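Local coordinates for MsStt7d protein (Micromonas, PDB 4IX3) that probably acts as an ATP-dependent, magnesium-using protein kinase related to the state-transition kinases of algae, of which this chain is the catalytic domain, at residues H243-G254 with L318-C329; G15-L24 with V36-D44. All blocks are in the same frame, centred on the assembly; numbering follows the deposited sequence.

Contact 1 of 2, residues H243-G254 with L318-C329; sequences HKPDRFDSWSAG and LMEAERDARASC
S250 and W251 on helix 246-261 lie against L318 and M319, with S250 CA 5.2 Å from L318 CA, and from there the irregular segment 318-329 loops out and returns beside R247. R247 and R326 exchange bonds as their side chains slide past each other in opposite directions. R247 NE gives a straight bond to R326 O (3.0 Å, 180° at the hydrogen), while R326 NH1 reaches R247 O, 3.0 Å away, from above the carbonyl plane; the helical W251 N meets that oxygen from the opposite face. The R247 guanidinium is sandwiched between K244 CD and S328 CB, and its NH1 makes a salt bridge with D246 OD1 (2.8 Å). R326 also grips E320 O side-on with NE and NH2, NE at 2.9 Å, and NH2 pairs with E220. S250 OG donates to A327 O at 2.8 Å, in the carbonyl plane, and a water joins this hydroxyl to D246 OD1 and C329 N. Toward the start of the helix, the extended R323 chain brings NH1 to H243 O (3.0 Å), and its guanidinium also binds the carbonyls of Y222 and L223. One turn further along the helix from R247, the M319 chain bends at chi3 (77°), which carries CE over the W251 six-membered ring, 3.8 Å from its centroid: a CH-pi contact, with SD standing farther above the same ring. D249 on this helix bonds H160 NE2 and the backbone N of H166 and R167, next to the magnesium ligand D168. R326 with E220 resembles the conserved kinase bridge between the end of the activation segment and the arginine of the C-terminal subdomain. The buried R323 and R326 guanidiniums are thus probably solvated mainly by backbone carbonyls, E220 likely balancing R326 and D246 the less buried R247.

Contact 2 of 2, residues G15-L24 with V36-D44; sequences GVEPKDIRVL and VFRGVFKGD
In the hairpin that carries the glycine-rich loop of the kinase N-lobe, strand 21-23 runs antiparallel to strand 34-41. R22 and V40 form the hydrogen-bonded pair, R22 N to V40 O at 2.9 Å and V40 N to R22 O at 2.8 Å; K42 N to D20 O and L24 N to R38 O continue the ladder. On the face carrying R22 and V40, R22 NH2 comes alongside V40 CG2 (3.6 Å). Between these two segments the chain turns through the glycine-rich loop, where S30 and G31 contact ADP in another crystal of this protein. The face carrying I21, V23 and F41 is apolar. F41, with CG anti to the backbone N (chi1 176°), sets the CD1-CE1-CZ side of its ring against segment 15-24, with K42 CG over the centre of one face: CD1 sits 3.7 Å from I21 CG1, CZ lies 4.0 Å from V16 CG2, and G15 O meets the ring edge in plane. An alanine in place of F41 is likely to open a gap beside V16 and I21 and leave M110 of strand 106-112 without this neighbour. Farther along, V23 CG2 packs on F37 CB at 3.6 Å, while R38 turns its guanidinium to E116.

Overall arrangement
Contact 2 closes within the first 44 residues, and contact 1 follows much later, so the two come in series along the chain. Their centres are 39 Å apart, on opposite sides of the chain's centre, and their nearest atoms stay about 18 Å from each other. They share no helix or sheet: contact 2 belongs to the antiparallel sheet of the N-lobe, contact 1 to the helical C-lobe. The active site lies between the lobes. From one side the F37 side chain comes within about 7 Å of that of K50, which contacts ADP in another crystal of this protein; from the other, the F248 side chain lies about 7 Å from that of D168, which binds magnesium with D188.

Contact 1 of 2, residues H243-G254 with L318-C329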
loop_
_atom_site.group_PDB
_atom_site.type_symbol
_atom_site.label_atom_id
_atom_site.label_comp_id
_atom_site.label_asym_id
_atom_site.label_seq_id
_atom_site.Cartn_x
_atom_site.Cartn_y
_atom_site.Cartn_z
ATOM N N HIS B 243 18.837 21.401 4.902
ATOM C CA HIS B 243 18.288 20.479 3.919
ATOM C C HIS B 243 16.881 20.842 3.495
ATOM O O HIS B 243 16.382 20.280 2.505
ATOM C CB HIS B 243 18.327 19.043 4.452
ATOM C CG HIS B 243 19.708 18.582 4.845
ATOM N ND1 HIS B 243 20.761 18.577 3.987
ATOM C CD2 HIS B 243 20.197 18.099 6.064
ATOM C CE1 HIS B 243 21.862 18.104 4.626
ATOM N NE2 HIS B 243 21.515 17.820 5.895
ATOM N N LYS B 244 16.231 21.773 4.209
ATOM C CA LYS B 244 14.987 22.353 3.705
ATOM C C LYS B 244 13.923 21.327 3.297
ATOM O O LYS B 244 13.415 21.321 2.155
ATOM C CB LYS B 244 15.230 23.313 2.522
ATOM C CG LYS B 244 16.240 24.403 2.837
ATOM C CD LYS B 244 16.297 25.402 1.694
ATOM C CE LYS B 244 16.915 26.726 2.073
ATOM N NZ LYS B 244 18.089 26.733 2.972
ATOM N N PRO B 245 13.576 20.413 4.229
ATOM C CA PRO B 245 12.616 19.370 3.893
ATOM C C PRO B 245 11.248 19.916 3.503
ATOM O O PRO B 245 10.517 19.274 2.729
ATOM C CB PRO B 245 12.518 18.546 5.176
ATOM C CG PRO B 245 12.910 19.523 6.270
ATOM C CD PRO B 245 13.983 20.393 5.640
ATOM N N ASP B 246 10.908 21.128 3.968
ATOM C CA ASP B 246 9.652 21.766 3.568
ATOM C C ASP B 246 9.560 22.020 2.064
ATOM O O ASP B 246 8.475 22.137 1.527
ATOM C CB ASP B 246 9.446 23.073 4.351
ATOM C CG ASP B 246 10.602 24.029 4.159
ATOM O OD1 ASP B 246 10.332 25.178 3.754
ATOM O OD2 ASP B 246 11.760 23.644 4.447
ATOM N N ARG B 247 10.731 22.192 1.439
ATOM C CA ARG B 247 10.783 22.400 -0.027
ATOM C C ARG B 247 10.329 21.159 -0.795
ATOM O O ARG B 247 9.949 21.271 -1.967
ATOM C CB ARG B 247 12.166 22.859 -0.493
ATOM C CG ARG B 247 12.301 24.372 -0.551
ATOM C CD ARG B 247 11.951 25.120 0.733
ATOM N NE ARG B 247 12.499 26.469 0.666
ATOM C CZ ARG B 247 12.825 27.209 1.720
ATOM N NH1 ARG B 247 12.481 26.812 2.946
ATOM N NH2 ARG B 247 13.469 28.357 1.560
ATOM N N PHE B 248 10.211 19.991 -0.125
ATOM C CA PHE B 248 9.514 18.870 -0.768
ATOM C C PHE B 248 8.054 19.227 -1.050
ATOM O O PHE B 248 7.507 18.979 -2.145
ATOM C CB PHE B 248 9.603 17.630 0.145
ATOM C CG PHE B 248 8.997 16.394 -0.470
ATOM C CD1 PHE B 248 9.815 15.379 -0.984
ATOM C CD2 PHE B 248 7.631 16.155 -0.441
ATOM C CE1 PHE B 248 9.258 14.239 -1.586
ATOM C CE2 PHE B 248 7.063 15.018 -0.987
ATOM C CZ PHE B 248 7.892 14.046 -1.576
ATOM N N ASP B 249 7.419 19.872 -0.061
ATOM C CA ASP B 249 6.039 20.321 -0.236
ATOM C C ASP B 249 5.919 21.470 -1.255
ATOM O O ASP B 249 4.941 21.539 -1.980
ATOM C CB ASP B 249 5.419 20.801 1.081
ATOM C CG ASP B 249 5.053 19.665 2.044
ATOM O OD1 ASP B 249 4.909 18.489 1.619
ATOM O OD2 ASP B 249 4.797 20.008 3.231
ATOM N N SER B 250 6.955 22.301 -1.346
ATOM C CA SER B 250 6.924 23.380 -2.360
ATOM C C SER B 250 6.841 22.816 -3.789
ATOM O O SER B 250 6.007 23.233 -4.593
ATOM C CB SER B 250 8.176 24.222 -2.262
ATOM O OG SER B 250 8.229 24.895 -1.005
ATOM N N TRP B 251 7.644 21.770 -4.060
ATOM C CA TRP B 251 7.626 21.141 -5.405
ATOM C C TRP B 251 6.263 20.533 -5.679
ATOM O O TRP B 251 5.660 20.746 -6.726
ATOM C CB TRP B 251 8.693 20.072 -5.453
ATOM C CG TRP B 251 8.643 19.309 -6.752
ATOM C CD1 TRP B 251 7.849 18.211 -7.062
ATOM C CD2 TRP B 251 9.481 19.541 -7.922
ATOM N NE1 TRP B 251 8.036 17.821 -8.362
ATOM C CE2 TRP B 251 9.038 18.576 -8.928
ATOM C CE3 TRP B 251 10.461 20.477 -8.264
ATOM C CZ2 TRP B 251 9.619 18.518 -10.192
ATOM C CZ3 TRP B 251 11.021 20.434 -9.542
ATOM C CH2 TRP B 251 10.578 19.490 -10.498
ATOM N N SER B 252 5.694 19.794 -4.694
ATOM C CA SER B 252 4.374 19.236 -4.906
ATOM C C SER B 252 3.293 20.300 -5.111
ATOM O O SER B 252 2.419 20.107 -5.932
ATOM C CB SER B 252 3.966 18.394 -3.684
ATOM O OG SER B 252 4.904 17.372 -3.400
ATOM N N ALA B 253 3.410 21.423 -4.390
ATOM C CA ALA B 253 2.444 22.511 -4.570
ATOM C C ALA B 253 2.603 23.116 -5.995
ATOM O O ALA B 253 1.595 23.487 -6.587
ATOM C CB ALA B 253 2.646 23.596 -3.527
ATOM N N GLY B 254 3.827 23.178 -6.526
ATOM C CA GLY B 254 3.995 23.602 -7.939
ATOM C C GLY B 254 3.330 22.662 -8.935
ATOM O O GLY B 254 2.663 23.114 -9.848
ATOM N N LEU B 318 8.434 27.711 -7.140
ATOM C CA LEU B 318 8.085 26.515 -6.383
ATOM C C LEU B 318 8.812 25.268 -6.890
ATOM O O LEU B 318 8.829 24.248 -6.188
ATOM C CB LEU B 318 6.565 26.282 -6.509
ATOM C CG LEU B 318 5.676 27.276 -5.702
ATOM C CD1 LEU B 318 4.229 27.118 -6.072
ATOM C CD2 LEU B 318 5.862 27.050 -4.183
ATOM N N MET B 319 9.344 25.319 -8.112
ATOM C CA MET B 319 9.891 24.133 -8.782
ATOM C C MET B 319 11.347 24.322 -9.201
ATOM O O MET B 319 11.825 23.666 -10.153
ATOM C CB MET B 319 8.969 23.707 -9.920
ATOM C CG MET B 319 7.531 23.470 -9.435
ATOM S SD MET B 319 6.415 22.818 -10.667
ATOM C CE MET B 319 6.961 21.106 -10.657
ATOM N N GLU B 320 12.077 25.168 -8.479
ATOM C CA GLU B 320 13.509 25.262 -8.783
ATOM C C GLU B 320 14.161 23.887 -8.568
ATOM O O GLU B 320 13.830 23.174 -7.599
ATOM C CB GLU B 320 14.202 26.291 -7.882
ATOM C CG GLU B 320 13.996 27.737 -8.267
ATOM C CD GLU B 320 14.752 28.064 -9.554
ATOM O OE1 GLU B 320 15.680 27.324 -9.982
ATOM O OE2 GLU B 320 14.533 29.173 -10.061
ATOM N N ALA B 321 15.148 23.551 -9.384
ATOM C CA ALA B 321 15.815 22.263 -9.276
ATOM C C ALA B 321 16.496 22.093 -7.923
ATOM O O ALA B 321 16.432 21.020 -7.303
ATOM C CB ALA B 321 16.820 22.123 -10.410
ATOM N N GLU B 322 17.117 23.166 -7.427
ATOM C CA GLU B 322 17.847 23.163 -6.168
ATOM C C GLU B 322 16.975 23.626 -5.028
ATOM O O GLU B 322 16.382 24.694 -5.119
ATOM C CB GLU B 322 19.085 24.057 -6.279
ATOM C CG GLU B 322 20.079 23.571 -7.304
ATOM C CD GLU B 322 20.736 22.279 -6.885
ATOM O OE1 GLU B 322 20.861 22.073 -5.652
ATOM O OE2 GLU B 322 21.166 21.516 -7.789
ATOM N N ARG B 323 16.922 22.865 -3.933
ATOM C CA ARG B 323 16.192 23.290 -2.749
ATOM C C ARG B 323 16.617 24.657 -2.231
ATOM O O ARG B 323 15.809 25.444 -1.758
ATOM C CB ARG B 323 16.275 22.238 -1.638
ATOM C CG ARG B 323 15.289 21.121 -1.863
ATOM C CD ARG B 323 15.252 20.244 -0.628
ATOM N NE ARG B 323 14.360 19.148 -0.945
ATOM C CZ ARG B 323 14.151 18.134 -0.112
ATOM N NH1 ARG B 323 14.733 18.176 1.082
ATOM N NH2 ARG B 323 13.381 17.134 -0.500
ATOM N N ASP B 324 17.899 24.954 -2.407
ATOM C CA ASP B 324 18.433 26.214 -1.907
ATOM C C ASP B 324 17.933 27.424 -2.677
ATOM O O ASP B 324 18.078 28.536 -2.186
ATOM C CB ASP B 324 19.962 26.226 -1.934
ATOM C CG ASP B 324 20.551 25.444 -0.779
ATOM O OD1 ASP B 324 19.769 25.002 0.097
ATOM O OD2 ASP B 324 21.773 25.256 -0.733
ATOM N N ALA B 325 17.379 27.181 -3.860
ATOM C CA ALA B 325 16.845 28.233 -4.709
ATOM C C ALA B 325 15.315 28.190 -4.663
ATOM O O ALA B 325 14.669 29.118 -5.130
ATOM C CB ALA B 325 17.348 28.019 -6.147
ATOM N N ARG B 326 14.703 27.119 -4.144
ATOM C CA ARG B 326 13.262 26.919 -4.277
ATOM C C ARG B 326 12.513 27.691 -3.184
ATOM O O ARG B 326 12.919 27.649 -2.008
ATOM C CB ARG B 326 12.970 25.414 -4.148
ATOM C CG ARG B 326 11.556 25.015 -4.557
ATOM C CD ARG B 326 11.342 23.505 -4.414
ATOM N NE ARG B 326 12.342 22.738 -5.175
ATOM C CZ ARG B 326 12.747 21.503 -4.889
ATOM N NH1 ARG B 326 12.147 20.845 -3.919
ATOM N NH2 ARG B 326 13.701 20.919 -5.596
ATOM N N ALA B 327 11.404 28.327 -3.553
ATOM C CA ALA B 327 10.655 29.155 -2.570
ATOM C C ALA B 327 10.095 28.312 -1.436
ATOM O O ALA B 327 9.629 27.190 -1.672
ATOM C CB ALA B 327 9.473 29.828 -3.239
ATOM N N SER B 328 10.063 28.873 -0.217
ATOM C CA SER B 328 9.211 28.328 0.834
ATOM C C SER B 328 7.772 28.601 0.482
ATOM O O SER B 328 7.462 29.512 -0.310
ATOM C CB SER B 328 9.554 28.995 2.171
ATOM O OG SER B 328 9.184 30.378 2.133
ATOM N N CYS B 329 6.840 27.849 1.045
ATOM C CA CYS B 329 5.425 28.088 0.785
ATOM C C CYS B 329 5.008 29.448 1.376
ATOM O O CYS B 329 4.246 30.173 0.728
ATOM C CB CYS B 329 4.575 26.946 1.367
ATOM S SG CYS B 329 4.801 25.402 0.409
HETATM O O HOH W 1 8.161 25.359 1.976
HETATM O O HOH W 2 15.403 28.087 -0.799
#

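Contact 2 of 2, residues G15-L24 with V36-D44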
loop_
_atom_site.group_PDB
_atom_site.type_symbol
_atom_site.label_atom_id
_atom_site.label_comp_id
_atom_site.label_asym_id
_atom_site.label_seq_id
_atom_site.Cartn_x
_atom_site.Cartn_y
_atom_site.Cartn_z
ATOM N N GLY B 15 -15.844 10.928 24.719
ATOM C CA GLY B 15 -16.985 11.320 23.898
ATOM C C GLY B 15 -17.124 10.530 22.606
ATOM O O GLY B 15 -18.111 10.740 21.882
ATOM N N VAL B 16 -16.198 9.602 22.327
ATOM C CA VAL B 16 -16.269 8.812 21.103
ATOM C C VAL B 16 -16.314 7.341 21.538
ATOM O O VAL B 16 -15.302 6.767 21.941
ATOM C CB VAL B 16 -15.075 9.076 20.165
ATOM C CG1 VAL B 16 -15.184 8.222 18.904
ATOM C CG2 VAL B 16 -15.066 10.556 19.811
ATOM N N GLU B 17 -17.486 6.718 21.434
ATOM C CA GLU B 17 -17.660 5.307 21.788
ATOM C C GLU B 17 -17.887 4.466 20.539
ATOM O O GLU B 17 -18.611 4.872 19.631
ATOM C CB GLU B 17 -18.840 5.163 22.769
ATOM C CG GLU B 17 -18.504 5.796 24.122
ATOM C CD GLU B 17 -19.702 6.022 25.015
ATOM O OE1 GLU B 17 -19.694 7.052 25.727
ATOM O OE2 GLU B 17 -20.621 5.169 25.027
ATOM N N PRO B 18 -17.293 3.255 20.495
ATOM C CA PRO B 18 -17.498 2.420 19.307
ATOM C C PRO B 18 -18.959 2.176 18.932
ATOM O O PRO B 18 -19.315 2.163 17.730
ATOM C CB PRO B 18 -16.739 1.114 19.619
ATOM C CG PRO B 18 -15.978 1.314 20.887
ATOM C CD PRO B 18 -16.357 2.667 21.476
ATOM N N LYS B 19 -19.818 2.035 19.944
ATOM C CA LYS B 19 -21.246 1.807 19.684
ATOM C C LYS B 19 -21.908 2.942 18.874
ATOM O O LYS B 19 -22.902 2.731 18.189
ATOM C CB LYS B 19 -22.018 1.546 20.989
ATOM C CG LYS B 19 -22.119 2.764 21.898
ATOM C CD LYS B 19 -22.706 2.439 23.276
ATOM C CE LYS B 19 -23.860 3.351 23.652
ATOM N NZ LYS B 19 -23.551 4.815 23.566
ATOM N N ASP B 20 -21.268 4.108 18.837
ATOM C CA ASP B 20 -21.848 5.260 18.146
ATOM C C ASP B 20 -21.319 5.419 16.710
ATOM O O ASP B 20 -21.613 6.400 16.016
ATOM C CB ASP B 20 -21.648 6.522 18.977
ATOM C CG ASP B 20 -22.572 6.567 20.191
ATOM O OD1 ASP B 20 -23.725 6.032 20.169
ATOM O OD2 ASP B 20 -22.088 7.121 21.188
ATOM N N ILE B 21 -20.520 4.455 16.254
ATOM C CA ILE B 21 -19.886 4.559 14.933
ATOM C C ILE B 21 -20.459 3.407 14.116
ATOM O O ILE B 21 -20.335 2.225 14.484
ATOM C CB ILE B 21 -18.339 4.505 15.009
ATOM C CG1 ILE B 21 -17.844 5.769 15.758
ATOM C CG2 ILE B 21 -17.734 4.467 13.602
ATOM C CD1 ILE B 21 -16.437 5.678 16.291
ATOM N N ARG B 22 -20.920 3.764 12.926
ATOM C CA ARG B 22 -21.299 2.819 11.905
ATOM C C ARG B 22 -20.332 3.007 10.745
ATOM O O ARG B 22 -20.170 4.121 10.239
ATOM C CB ARG B 22 -22.746 3.027 11.442
ATOM C CG ARG B 22 -23.182 2.020 10.404
ATOM C CD ARG B 22 -24.683 2.072 10.193
ATOM N NE ARG B 22 -25.096 3.351 9.634
ATOM C CZ ARG B 22 -25.062 3.631 8.333
ATOM N NH1 ARG B 22 -24.574 2.733 7.481
ATOM N NH2 ARG B 22 -25.511 4.804 7.887
ATOM N N VAL B 23 -19.711 1.916 10.321
ATOM C CA VAL B 23 -18.746 1.936 9.223
ATOM C C VAL B 23 -19.450 1.460 7.962
ATOM O O VAL B 23 -20.225 0.490 7.981
ATOM C CB VAL B 23 -17.414 1.219 9.577
ATOM C CG1 VAL B 23 -17.619 -0.201 10.071
ATOM C CG2 VAL B 23 -16.461 1.253 8.382
ATOM N N LEU B 24 -19.230 2.173 6.862
ATOM C CA LEU B 24 -19.816 1.766 5.588
ATOM C C LEU B 24 -18.793 0.940 4.796
ATOM O O LEU B 24 -17.647 1.354 4.639
ATOM C CB LEU B 24 -20.225 3.004 4.777
ATOM C CG LEU B 24 -21.512 3.718 5.167
ATOM C CD1 LEU B 24 -21.539 4.169 6.611
ATOM C CD2 LEU B 24 -21.758 4.896 4.241
ATOM N N VAL B 36 -9.074 3.468 4.447
ATOM C CA VAL B 36 -10.020 4.525 4.848
ATOM C C VAL B 36 -11.421 4.081 4.440
ATOM O O VAL B 36 -11.619 3.595 3.327
ATOM C CB VAL B 36 -9.638 5.902 4.237
ATOM C CG1 VAL B 36 -10.678 6.928 4.661
ATOM C CG2 VAL B 36 -8.245 6.309 4.699
ATOM N N PHE B 37 -12.381 4.248 5.341
ATOM C CA PHE B 37 -13.774 3.975 5.073
ATOM C C PHE B 37 -14.618 5.225 5.386
ATOM O O PHE B 37 -14.235 6.039 6.209
ATOM C CB PHE B 37 -14.267 2.885 6.032
ATOM C CG PHE B 37 -13.569 1.567 5.887
ATOM C CD1 PHE B 37 -14.152 0.557 5.160
ATOM C CD2 PHE B 37 -12.369 1.336 6.529
ATOM C CE1 PHE B 37 -13.489 -0.651 5.014
ATOM C CE2 PHE B 37 -11.722 0.097 6.450
ATOM C CZ PHE B 37 -12.305 -0.891 5.696
ATOM N N ARG B 38 -15.777 5.367 4.757
ATOM C CA ARG B 38 -16.754 6.358 5.245
ATOM C C ARG B 38 -17.468 5.748 6.450
ATOM O O ARG B 38 -17.591 4.532 6.571
ATOM C CB ARG B 38 -17.808 6.668 4.195
ATOM C CG ARG B 38 -17.304 7.469 3.023
ATOM C CD ARG B 38 -18.542 7.696 2.186
ATOM N NE ARG B 38 -18.226 8.342 0.921
ATOM C CZ ARG B 38 -17.808 7.686 -0.156
ATOM N NH1 ARG B 38 -17.650 6.369 -0.096
ATOM N NH2 ARG B 38 -17.497 8.350 -1.272
ATOM N N GLY B 39 -17.975 6.597 7.331
ATOM C CA GLY B 39 -18.810 6.121 8.431
ATOM C C GLY B 39 -19.757 7.216 8.880
ATOM O O GLY B 39 -19.785 8.316 8.328
ATOM N N VAL B 40 -20.610 6.859 9.832
ATOM C CA VAL B 40 -21.565 7.812 10.392
ATOM C C VAL B 40 -21.391 7.719 11.903
ATOM O O VAL B 40 -21.428 6.605 12.467
ATOM C CB VAL B 40 -23.018 7.462 10.007
ATOM C CG1 VAL B 40 -23.969 8.457 10.651
ATOM C CG2 VAL B 40 -23.197 7.483 8.488
ATOM N N PHE B 41 -21.258 8.880 12.538
ATOM C CA PHE B 41 -21.031 8.961 13.965
ATOM C C PHE B 41 -22.315 9.556 14.575
ATOM O O PHE B 41 -22.801 10.605 14.116
ATOM C CB PHE B 41 -19.800 9.834 14.230
ATOM C CG PHE B 41 -19.480 10.097 15.677
ATOM C CD1 PHE B 41 -19.338 9.048 16.596
ATOM C CD2 PHE B 41 -19.313 11.407 16.138
ATOM C CE1 PHE B 41 -18.959 9.303 17.908
ATOM C CE2 PHE B 41 -18.904 11.676 17.454
ATOM C CZ PHE B 41 -18.742 10.608 18.358
ATOM N N LYS B 42 -22.845 8.905 15.603
ATOM C CA LYS B 42 -24.013 9.369 16.344
ATOM C C LYS B 42 -25.217 9.556 15.438
ATOM O O LYS B 42 -26.072 10.428 15.641
ATOM C CB LYS B 42 -23.680 10.631 17.124
ATOM C CG LYS B 42 -22.799 10.360 18.326
ATOM C CD LYS B 42 -22.662 11.591 19.204
ATOM C CE LYS B 42 -21.810 11.300 20.427
ATOM N NZ LYS B 42 -21.916 12.443 21.364
ATOM N N GLY B 43 -25.283 8.723 14.423
ATOM C CA GLY B 43 -26.423 8.711 13.530
ATOM C C GLY B 43 -26.497 9.811 12.498
ATOM O O GLY B 43 -27.182 9.643 11.511
ATOM N N ASP B 44 -25.785 10.918 12.696
ATOM C CA ASP B 44 -25.963 12.055 11.789
ATOM C C ASP B 44 -24.692 12.831 11.446
ATOM O O ASP B 44 -24.784 13.901 10.811
ATOM C CB ASP B 44 -27.030 12.993 12.343
ATOM C CG ASP B 44 -26.569 13.755 13.580
ATOM O OD1 ASP B 44 -25.508 13.393 14.155
ATOM O OD2 ASP B 44 -27.363 14.630 14.027
HETATM O O HOH W 3 -16.693 3.186 3.152
#